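Local structure of hypothetical protein (Bacteroides caccae, 4M8R) at residues T394-D399 with W405-D410; F307-A312 with E359-L364. The protein is of unknown function but pairs an immunoglobulin-like N-terminal domain with a WD40-like domain, consistent with a beta-propeller. All blocks are in the same frame, centred on the assembly; numbering follows the deposited sequence.

Contact 1 of 2, residues T394-D399 with W405-D410; sequences TTSDFD and WTDYTD
W405, Y408 and D397 carry most of the contact between the two strands of a beta hairpin, with W405 lying across F398 on one face and Y408 reaching for D397 on the other. F398 and W405 face each other as a non-hydrogen-bonded antiparallel pair. The phenyl edge points at the indole face in an edge-to-face pair with planes 55° apart, F398 CD1 standing 3.5 Å from W405 CE2. Further along the same indole, F398 CB makes a CH-pi contact 3.7 Å from the centroid of the W405 six-membered ring. W405 turns CG away from its carbonyl carbon (chi1 -64°), which turns one indole face to F398. On that face of the sheet too, S396 OG donates to D407 OD1 at 2.6 Å, meeting the carboxylate on its anti side.

The other face is polar at its end. Y408 OH makes a weak hydrogen bond to D397 OD2 at 2.7 Å, the carboxylate plane standing nearly perpendicular to the tyrosine ring. T383 OG1 bonds D397 OD1 and R375 NH2 bonds Y408 OH, so each end of the weak bond has a further partner. T137 of the second subunit packs on D397, T406 and Y408. Closer to the backbone, T395 CG2 rests 3.8 Å from Y408 CD1. Main-chain bonds join D397 and T406 in both directions, and Y408 N donates to T395 O at 3.0 Å.

Strand 404-407 is outermost in this four-stranded antiparallel sheet, consistent with a propeller blade, while strand 394-399 also bonds to strand 381-387 on its other side. W405 packs on A362 and L364 of strand 355-364 in the adjacent sheet.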
ATOM      1  N   THR A 394     -30.623 -18.645 -18.609  1.00 83.93           N
ATOM      2  CA  THR A 394     -30.514 -17.199 -18.410  1.00 79.69           C
ATOM      3  C   THR A 394     -29.328 -16.874 -17.504  1.00 72.92           C
ATOM      4  O   THR A 394     -29.065 -17.590 -16.540  1.00 69.60           O
ATOM      5  CB  THR A 394     -31.805 -16.635 -17.778  1.00 80.28           C
ATOM      6  OG1 THR A 394     -32.939 -17.085 -18.528  1.00 84.43           O
ATOM      7  CG2 THR A 394     -31.790 -15.106 -17.753  1.00 79.48           C
ATOM      8  N   THR A 395     -28.615 -15.799 -17.827  1.00 69.60           N
ATOM      9  CA  THR A 395     -27.512 -15.314 -17.010  1.00 65.36           C
ATOM     10  C   THR A 395     -27.883 -13.938 -16.482  1.00 65.43           C
ATOM     11  O   THR A 395     -28.271 -13.064 -17.257  1.00 68.51           O
ATOM     12  CB  THR A 395     -26.216 -15.207 -17.833  1.00 65.71           C
ATOM     13  OG1 THR A 395     -26.032 -16.407 -18.595  1.00 67.50           O
ATOM     14  CG2 THR A 395     -25.013 -14.994 -16.925  1.00 62.55           C
ATOM     15  N   SER A 396     -27.761 -13.734 -15.172  1.00 63.41           N
ATOM     16  CA  SER A 396     -28.205 -12.480 -14.567  1.00 65.12           C
ATOM     17  C   SER A 396     -27.402 -12.078 -13.333  1.00 61.86           C
ATOM     18  O   SER A 396     -27.001 -12.926 -12.536  1.00 60.27           O
ATOM     19  CB  SER A 396     -29.686 -12.584 -14.204  1.00 69.58           C
ATOM     20  OG  SER A 396     -30.284 -11.301 -14.167  1.00 74.49           O
ATOM     21  N   ASP A 397     -27.173 -10.774 -13.196  1.00 62.83           N
ATOM     22  CA  ASP A 397     -26.481 -10.205 -12.037  1.00 62.10           C
ATOM     23  C   ASP A 397     -27.491  -9.679 -11.025  1.00 61.60           C
ATOM     24  O   ASP A 397     -28.469  -9.038 -11.405  1.00 65.02           O
ATOM     25  CB  ASP A 397     -25.574  -9.034 -12.454  1.00 63.61           C
ATOM     26  CG  ASP A 397     -24.196  -9.473 -12.921  1.00 62.71           C
ATOM     27  OD1 ASP A 397     -23.878 -10.685 -12.900  1.00 62.01           O
ATOM     28  OD2 ASP A 397     -23.419  -8.582 -13.312  1.00 64.43           O
ATOM     29  N   PHE A 398     -27.251  -9.945  -9.746  1.00 58.55           N
ATOM     30  CA  PHE A 398     -28.002  -9.299  -8.674  1.00 59.19           C
ATOM     31  C   PHE A 398     -27.101  -8.298  -7.962  1.00 58.11           C
ATOM     32  O   PHE A 398     -26.010  -8.655  -7.518  1.00 54.62           O
ATOM     33  CB  PHE A 398     -28.510 -10.323  -7.667  1.00 58.75           C
ATOM     34  CG  PHE A 398     -29.427  -9.738  -6.633  1.00 60.81           C
ATOM     35  CD1 PHE A 398     -30.743  -9.432  -6.953  1.00 63.76           C
ATOM     36  CD2 PHE A 398     -28.976  -9.483  -5.346  1.00 59.89           C
ATOM     37  CE1 PHE A 398     -31.595  -8.891  -6.004  1.00 65.94           C
ATOM     38  CE2 PHE A 398     -29.821  -8.941  -4.393  1.00 61.91           C
ATOM     39  CZ  PHE A 398     -31.133  -8.648  -4.720  1.00 65.42           C
ATOM     40  N   ASP A 399     -27.561  -7.054  -7.856  1.00 59.85           N
ATOM     41  CA  ASP A 399     -26.803  -5.997  -7.193  1.00 60.60           C
ATOM     42  C   ASP A 399     -27.369  -5.783  -5.792  1.00 62.29           C
ATOM     43  O   ASP A 399     -28.520  -5.371  -5.635  1.00 65.34           O
ATOM     44  CB  ASP A 399     -26.864  -4.701  -8.011  1.00 62.44           C
ATOM     45  CG  ASP A 399     -26.138  -3.551  -7.339  1.00 64.19           C
ATOM     46  OD1 ASP A 399     -24.901  -3.616  -7.214  1.00 63.24           O
ATOM     47  OD2 ASP A 399     -26.801  -2.576  -6.933  1.00 68.25           O
ATOM     48  N   TRP A 405     -32.198  -7.416 -10.240  1.00 72.80           N
ATOM     49  CA  TRP A 405     -31.542  -8.280 -11.208  1.00 69.19           C
ATOM     50  C   TRP A 405     -31.323  -7.508 -12.499  1.00 72.52           C
ATOM     51  O   TRP A 405     -32.040  -6.549 -12.791  1.00 74.49           O
ATOM     52  CB  TRP A 405     -32.392  -9.508 -11.512  1.00 68.33           C
ATOM     53  CG  TRP A 405     -32.598 -10.384 -10.348  1.00 66.56           C
ATOM     54  CD1 TRP A 405     -33.643 -10.356  -9.478  1.00 68.15           C
ATOM     55  CD2 TRP A 405     -31.734 -11.433  -9.908  1.00 63.71           C
ATOM     56  NE1 TRP A 405     -33.487 -11.325  -8.519  1.00 66.85           N
ATOM     57  CE2 TRP A 405     -32.320 -12.001  -8.761  1.00 63.92           C
ATOM     58  CE3 TRP A 405     -30.518 -11.948 -10.373  1.00 61.95           C
ATOM     59  CZ2 TRP A 405     -31.733 -13.061  -8.069  1.00 62.56           C
ATOM     60  CZ3 TRP A 405     -29.933 -13.001  -9.687  1.00 60.18           C
ATOM     61  CH2 TRP A 405     -30.542 -13.546  -8.546  1.00 60.59           C
ATOM     62  N   THR A 406     -30.321  -7.930 -13.264  1.00 71.93           N
ATOM     63  CA  THR A 406     -30.065  -7.373 -14.590  1.00 72.91           C
ATOM     64  C   THR A 406     -29.526  -8.487 -15.486  1.00 72.27           C
ATOM     65  O   THR A 406     -28.441  -9.025 -15.246  1.00 70.93           O
ATOM     66  CB  THR A 406     -29.058  -6.210 -14.533  1.00 72.26           C
ATOM     67  OG1 THR A 406     -29.197  -5.509 -13.293  1.00 70.71           O
ATOM     68  CG2 THR A 406     -29.291  -5.252 -15.686  1.00 76.34           C
ATOM     69  N   ASP A 407     -30.296  -8.833 -16.508  1.00 74.70           N
ATOM     70  CA  ASP A 407     -29.966  -9.952 -17.381  1.00 74.79           C
ATOM     71  C   ASP A 407     -28.899  -9.558 -18.403  1.00 75.95           C
ATOM     72  O   ASP A 407     -28.882  -8.427 -18.895  1.00 79.15           O
ATOM     73  CB  ASP A 407     -31.221 -10.441 -18.125  1.00 77.72           C
ATOM     74  CG  ASP A 407     -32.348 -10.864 -17.188  1.00 77.51           C
ATOM     75  OD1 ASP A 407     -32.077 -11.330 -16.059  1.00 73.46           O
ATOM     76  OD2 ASP A 407     -33.520 -10.738 -17.593  1.00 80.96           O
ATOM     77  N   TYR A 408     -28.013 -10.501 -18.713  1.00 74.06           N
ATOM     78  CA  TYR A 408     -27.107 -10.383 -19.852  1.00 74.97           C
ATOM     79  C   TYR A 408     -27.870 -10.786 -21.112  1.00 81.81           C
ATOM     80  O   TYR A 408     -28.248 -11.948 -21.259  1.00 83.45           O
ATOM     81  CB  TYR A 408     -25.898 -11.302 -19.669  1.00 69.97           C
ATOM     82  CG  TYR A 408     -24.956 -10.887 -18.557  1.00 64.15           C
ATOM     83  CD1 TYR A 408     -25.219 -11.218 -17.233  1.00 60.64           C
ATOM     84  CD2 TYR A 408     -23.796 -10.173 -18.836  1.00 62.82           C
ATOM     85  CE1 TYR A 408     -24.358 -10.839 -16.215  1.00 57.22           C
ATOM     86  CE2 TYR A 408     -22.928  -9.791 -17.830  1.00 59.51           C
ATOM     87  CZ  TYR A 408     -23.211 -10.123 -16.523  1.00 56.44           C
ATOM     88  OH  TYR A 408     -22.342  -9.742 -15.532  1.00 52.85           O
ATOM     89  N   THR A 409     -28.104  -9.837 -22.014  1.00 87.49           N
ATOM     90  CA  THR A 409     -28.893 -10.108 -23.218  1.00 94.88           C
ATOM     91  C   THR A 409     -28.145 -10.912 -24.294  1.00 98.18           C
ATOM     92  O   THR A 409     -28.776 -11.526 -25.154  1.00104.77           O
ATOM     93  CB  THR A 409     -29.430  -8.801 -23.837  1.00102.25           C
ATOM     94  OG1 THR A 409     -28.370  -7.843 -23.930  1.00104.22           O
ATOM     95  CG2 THR A 409     -30.558  -8.232 -22.982  1.00102.11           C
ATOM     96  N   ASP A 410     -26.814 -10.912 -24.252  1.00 98.37           N
ATOM     97  CA  ASP A 410     -26.017 -11.719 -25.187  1.00101.99           C
ATOM     98  C   ASP A 410     -26.005 -13.204 -24.842  1.00 97.58           C
ATOM     99  O   ASP A 410     -25.610 -14.029 -25.666  1.00 95.87           O
ATOM    100  CB  ASP A 410     -24.564 -11.230 -25.215  1.00103.54           C
ATOM    101  CG  ASP A 410     -24.411  -9.868 -25.853  1.00110.68           C
ATOM    102  OD1 ASP A 410     -25.374  -9.378 -26.487  1.00111.91           O
ATOM    103  OD2 ASP A 410     -23.311  -9.290 -25.727  1.00115.23           O
TER

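Contact 2 of 2, residues F307-A312 with E359-L364; sequences FYFGMA and EPFAQL. With EDO (1,2-ethanediol), chain H.
The backbones around F309 and F361 stay well apart, their CA atoms 12.6 Å from each other, and F307 CA and A362 CA are 13.1 Å apart, so the segments meet through long side chains alone. Strands 303-310 and 355-364 are the two outermost strands of one antiparallel four-stranded sheet, consistent with a blade of a beta-propeller, and F307, F309 and F361 form an aromatic cluster between them.

F361 approaches from the opposite direction to the other two rings and puts its far rim against both. Its CG occupies the crowded position between the backbone N and the carbonyl carbon (chi1 62°), sending the ring toward strand 303-310. F361 CE2 lies 3.7 Å from F307 CZ; these rings meet rim to rim, with planes 77° apart and neither over the other's face. The neighbouring atom, F361 CZ, comes 3.5 Å from F309 CE1 and close to the plane of the F309 ring, the two planes inclined at 67°. One ring end thus touches two partners two residues apart on the same strand, and the contact is wholly apolar. L345, on strand 340-348 within the same sheet, packs against F307 and F361, while W400 makes edge-to-face pairs with both F309 and F361. An alanine in place of F361 would probably open a gap between the two strands, leaving F307 CZ and F309 CE1 without their shared aromatic partner.

Between the two phenylalanines of strand 303-310, the backbone of Y308 binds a 1,2-ethanediol, probably from the crystallisation liquor: Y308 N donates a nearly straight hydrogen bond of 2.9 Å to EDO O2.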
ATOM      1  N   PHE A 307     -22.910 -18.992  -1.469  1.00 53.47           N
ATOM      2  CA  PHE A 307     -22.415 -17.833  -2.204  1.00 52.07           C
ATOM      3  C   PHE A 307     -21.876 -16.767  -1.267  1.00 50.22           C
ATOM      4  O   PHE A 307     -22.075 -16.829  -0.057  1.00 49.54           O
ATOM      5  CB  PHE A 307     -23.528 -17.234  -3.067  1.00 53.51           C
ATOM      6  CG  PHE A 307     -24.676 -16.678  -2.272  1.00 54.73           C
ATOM      7  CD1 PHE A 307     -24.615 -15.396  -1.745  1.00 54.90           C
ATOM      8  CD2 PHE A 307     -25.814 -17.434  -2.050  1.00 56.36           C
ATOM      9  CE1 PHE A 307     -25.669 -14.882  -1.010  1.00 56.71           C
ATOM     10  CE2 PHE A 307     -26.872 -16.922  -1.319  1.00 58.22           C
ATOM     11  CZ  PHE A 307     -26.801 -15.649  -0.795  1.00 58.22           C
ATOM     12  N   TYR A 308     -21.183 -15.794  -1.848  1.00 48.41           N
ATOM     13  CA  TYR A 308     -20.795 -14.597  -1.122  1.00 48.58           C
ATOM     14  C   TYR A 308     -20.898 -13.368  -2.005  1.00 49.56           C
ATOM     15  O   TYR A 308     -20.777 -13.465  -3.221  1.00 50.77           O
ATOM     16  CB  TYR A 308     -19.372 -14.727  -0.575  1.00 46.40           C
ATOM     17  CG  TYR A 308     -18.270 -14.596  -1.600  1.00 44.30           C
ATOM     18  CD1 TYR A 308     -17.849 -15.693  -2.350  1.00 43.06           C
ATOM     19  CD2 TYR A 308     -17.625 -13.379  -1.797  1.00 44.04           C
ATOM     20  CE1 TYR A 308     -16.826 -15.579  -3.278  1.00 41.48           C
ATOM     21  CE2 TYR A 308     -16.603 -13.252  -2.720  1.00 42.61           C
ATOM     22  CZ  TYR A 308     -16.210 -14.352  -3.462  1.00 41.29           C
ATOM     23  OH  TYR A 308     -15.202 -14.217  -4.383  1.00 39.92           O
ATOM     24  N   PHE A 309     -21.138 -12.222  -1.377  1.00 50.57           N
ATOM     25  CA  PHE A 309     -20.982 -10.918  -2.019  1.00 50.71           C
ATOM     26  C   PHE A 309     -19.713 -10.275  -1.475  1.00 48.36           C
ATOM     27  O   PHE A 309     -19.565 -10.157  -0.266  1.00 47.13           O
ATOM     28  CB  PHE A 309     -22.145  -9.992  -1.663  1.00 53.16           C
ATOM     29  CG  PHE A 309     -23.448 -10.348  -2.311  1.00 54.14           C
ATOM     30  CD1 PHE A 309     -24.300 -11.266  -1.722  1.00 55.23           C
ATOM     31  CD2 PHE A 309     -23.845  -9.725  -3.487  1.00 54.47           C
ATOM     32  CE1 PHE A 309     -25.516 -11.577  -2.310  1.00 57.16           C
ATOM     33  CE2 PHE A 309     -25.058 -10.032  -4.080  1.00 56.31           C
ATOM     34  CZ  PHE A 309     -25.897 -10.961  -3.489  1.00 57.52           C
ATOM     35  N   GLY A 310     -18.806  -9.867  -2.354  1.00 47.29           N
ATOM     36  CA  GLY A 310     -17.654  -9.063  -1.953  1.00 47.02           C
ATOM     37  C   GLY A 310     -18.063  -7.602  -1.915  1.00 49.66           C
ATOM     38  O   GLY A 310     -18.387  -7.027  -2.951  1.00 51.61           O
HETATM   39  N   MSE A 311     -18.064  -7.006  -0.723  1.00 50.97           N
HETATM   40  CA  MSE A 311     -18.574  -5.638  -0.531  1.00 52.58           C
HETATM   41  C   MSE A 311     -17.515  -4.575  -0.704  1.00 53.73           C
HETATM   42  O   MSE A 311     -17.810  -3.385  -0.615  1.00 54.25           O
HETATM   43  CB  MSE A 311     -19.197  -5.526   0.856  1.00 53.09           C
HETATM   44  CG  MSE A 311     -20.269  -6.586   1.090  1.00 53.11           C
HETATM   45 SE   MSE A 311     -21.711  -6.467  -0.241  0.75 53.20          SE
HETATM   46  CE  MSE A 311     -22.413  -4.679   0.195  1.00 57.28           C
ATOM     47  N   ALA A 312     -16.273  -4.998  -0.936  1.00 54.64           N
ATOM     48  CA  ALA A 312     -15.195  -4.101  -1.354  1.00 56.14           C
ATOM     49  C   ALA A 312     -14.223  -4.883  -2.223  1.00 59.14           C
ATOM     50  O   ALA A 312     -14.275  -6.114  -2.263  1.00 57.48           O
ATOM     51  CB  ALA A 312     -14.471  -3.533  -0.149  1.00 56.12           C
ATOM     52  N   GLU A 359     -34.377 -14.447   6.266  1.00 87.60           N
ATOM     53  CA  GLU A 359     -35.416 -14.488   5.241  1.00 87.97           C
ATOM     54  C   GLU A 359     -34.793 -14.067   3.913  1.00 83.02           C
ATOM     55  O   GLU A 359     -33.787 -13.354   3.907  1.00 81.51           O
ATOM     56  CB  GLU A 359     -36.586 -13.576   5.605  1.00 93.30           C
ATOM     57  CG  GLU A 359     -37.449 -14.099   6.750  1.00 99.27           C
ATOM     58  CD  GLU A 359     -38.456 -15.162   6.329  1.00101.52           C
ATOM     59  OE1 GLU A 359     -38.466 -15.569   5.147  1.00 99.75           O
ATOM     60  OE2 GLU A 359     -39.252 -15.593   7.190  1.00107.16           O
ATOM     61  N   PRO A 360     -35.365 -14.519   2.782  1.00 80.71           N
ATOM     62  CA  PRO A 360     -34.696 -14.255   1.507  1.00 76.23           C
ATOM     63  C   PRO A 360     -34.611 -12.767   1.184  1.00 75.04           C
ATOM     64  O   PRO A 360     -35.510 -12.013   1.533  1.00 76.33           O
ATOM     65  CB  PRO A 360     -35.581 -14.970   0.471  1.00 76.99           C
ATOM     66  CG  PRO A 360     -36.560 -15.789   1.237  1.00 80.33           C
ATOM     67  CD  PRO A 360     -36.658 -15.195   2.604  1.00 82.91           C
ATOM     68  N   PHE A 361     -33.518 -12.356   0.547  1.00 71.77           N
ATOM     69  CA  PHE A 361     -33.416 -11.008  -0.016  1.00 71.00           C
ATOM     70  C   PHE A 361     -33.761 -11.033  -1.507  1.00 70.60           C
ATOM     71  O   PHE A 361     -33.940  -9.985  -2.125  1.00 70.51           O
ATOM     72  CB  PHE A 361     -32.020 -10.407   0.220  1.00 68.10           C
ATOM     73  CG  PHE A 361     -30.901 -11.174  -0.431  1.00 63.82           C
ATOM     74  CD1 PHE A 361     -30.570 -10.952  -1.759  1.00 61.69           C
ATOM     75  CD2 PHE A 361     -30.167 -12.104   0.291  1.00 62.21           C
ATOM     76  CE1 PHE A 361     -29.537 -11.652  -2.358  1.00 59.07           C
ATOM     77  CE2 PHE A 361     -29.137 -12.806  -0.301  1.00 59.01           C
ATOM     78  CZ  PHE A 361     -28.820 -12.579  -1.627  1.00 57.36           C
ATOM     79  N   ALA A 362     -33.824 -12.234  -2.080  1.00 70.83           N
ATOM     80  CA  ALA A 362     -34.231 -12.429  -3.467  1.00 72.38           C
ATOM     81  C   ALA A 362     -34.818 -13.826  -3.630  1.00 75.34           C
ATOM     82  O   ALA A 362     -34.318 -14.790  -3.049  1.00 74.05           O
ATOM     83  CB  ALA A 362     -33.049 -12.241  -4.402  1.00 69.63           C
ATOM     84  N   GLN A 363     -35.879 -13.919  -4.424  1.00 81.74           N
ATOM     85  CA  GLN A 363     -36.627 -15.158  -4.619  1.00 87.37           C
ATOM     86  C   GLN A 363     -37.057 -15.204  -6.079  1.00 88.80           C
ATOM     87  O   GLN A 363     -37.591 -14.226  -6.597  1.00 91.88           O
ATOM     88  CB  GLN A 363     -37.848 -15.182  -3.683  1.00 94.37           C
ATOM     89  CG  GLN A 363     -38.984 -16.143  -4.062  1.00102.78           C
ATOM     90  CD  GLN A 363     -38.995 -17.439  -3.264  1.00106.72           C
ATOM     91  OE1 GLN A 363     -39.017 -17.419  -2.030  1.00111.53           O
ATOM     92  NE2 GLN A 363     -39.005 -18.574  -3.965  1.00105.82           N
ATOM     93  N   LEU A 364     -36.815 -16.331  -6.741  1.00 88.61           N
ATOM     94  CA  LEU A 364     -37.214 -16.499  -8.138  1.00 90.36           C
ATOM     95  C   LEU A 364     -38.024 -17.772  -8.323  1.00 93.83           C
ATOM     96  O   LEU A 364     -37.460 -18.863  -8.408  1.00 93.51           O
ATOM     97  CB  LEU A 364     -35.980 -16.521  -9.032  1.00 86.66           C
ATOM     98  CG  LEU A 364     -35.201 -15.205  -9.030  1.00 85.62           C
ATOM     99  CD1 LEU A 364     -33.844 -15.410  -9.667  1.00 81.90           C
ATOM    100  CD2 LEU A 364     -35.973 -14.108  -9.748  1.00 89.02           C
TER
HETATM  101  C1  EDO H 506     -20.189 -19.010  -4.970  1.00 51.08           C
HETATM  102  O1  EDO H 506     -19.457 -19.901  -5.816  1.00 56.80           O
HETATM  103  C2  EDO H 506     -19.743 -17.587  -5.271  1.00 54.48           C
HETATM  104  O2  EDO H 506     -20.517 -16.628  -4.537  1.00 55.18           O

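Overall arrangement
Contact 2 closes before contact 1 opens along the chain, and their centres lie about 14 Å apart within the WD40-like region. They belong to successive four-stranded antiparallel sheets: contact 2 joins the first and last strands of one, 303-310 and 355-364, whereas contact 1 joins the final two strands of the next, 394-399 and 404-407. The sheets pack directly, F398 CE2 lying 3.4 Å from F361 CD1 and W405 CZ2 3.5 Å from L364 CD1. Aromatic packing therefore runs on from one sheet into its neighbour, consistent with neighbouring blades of a beta-propeller. Both contacts also reach the second subunit, placing this part of the chain near the assembly interface.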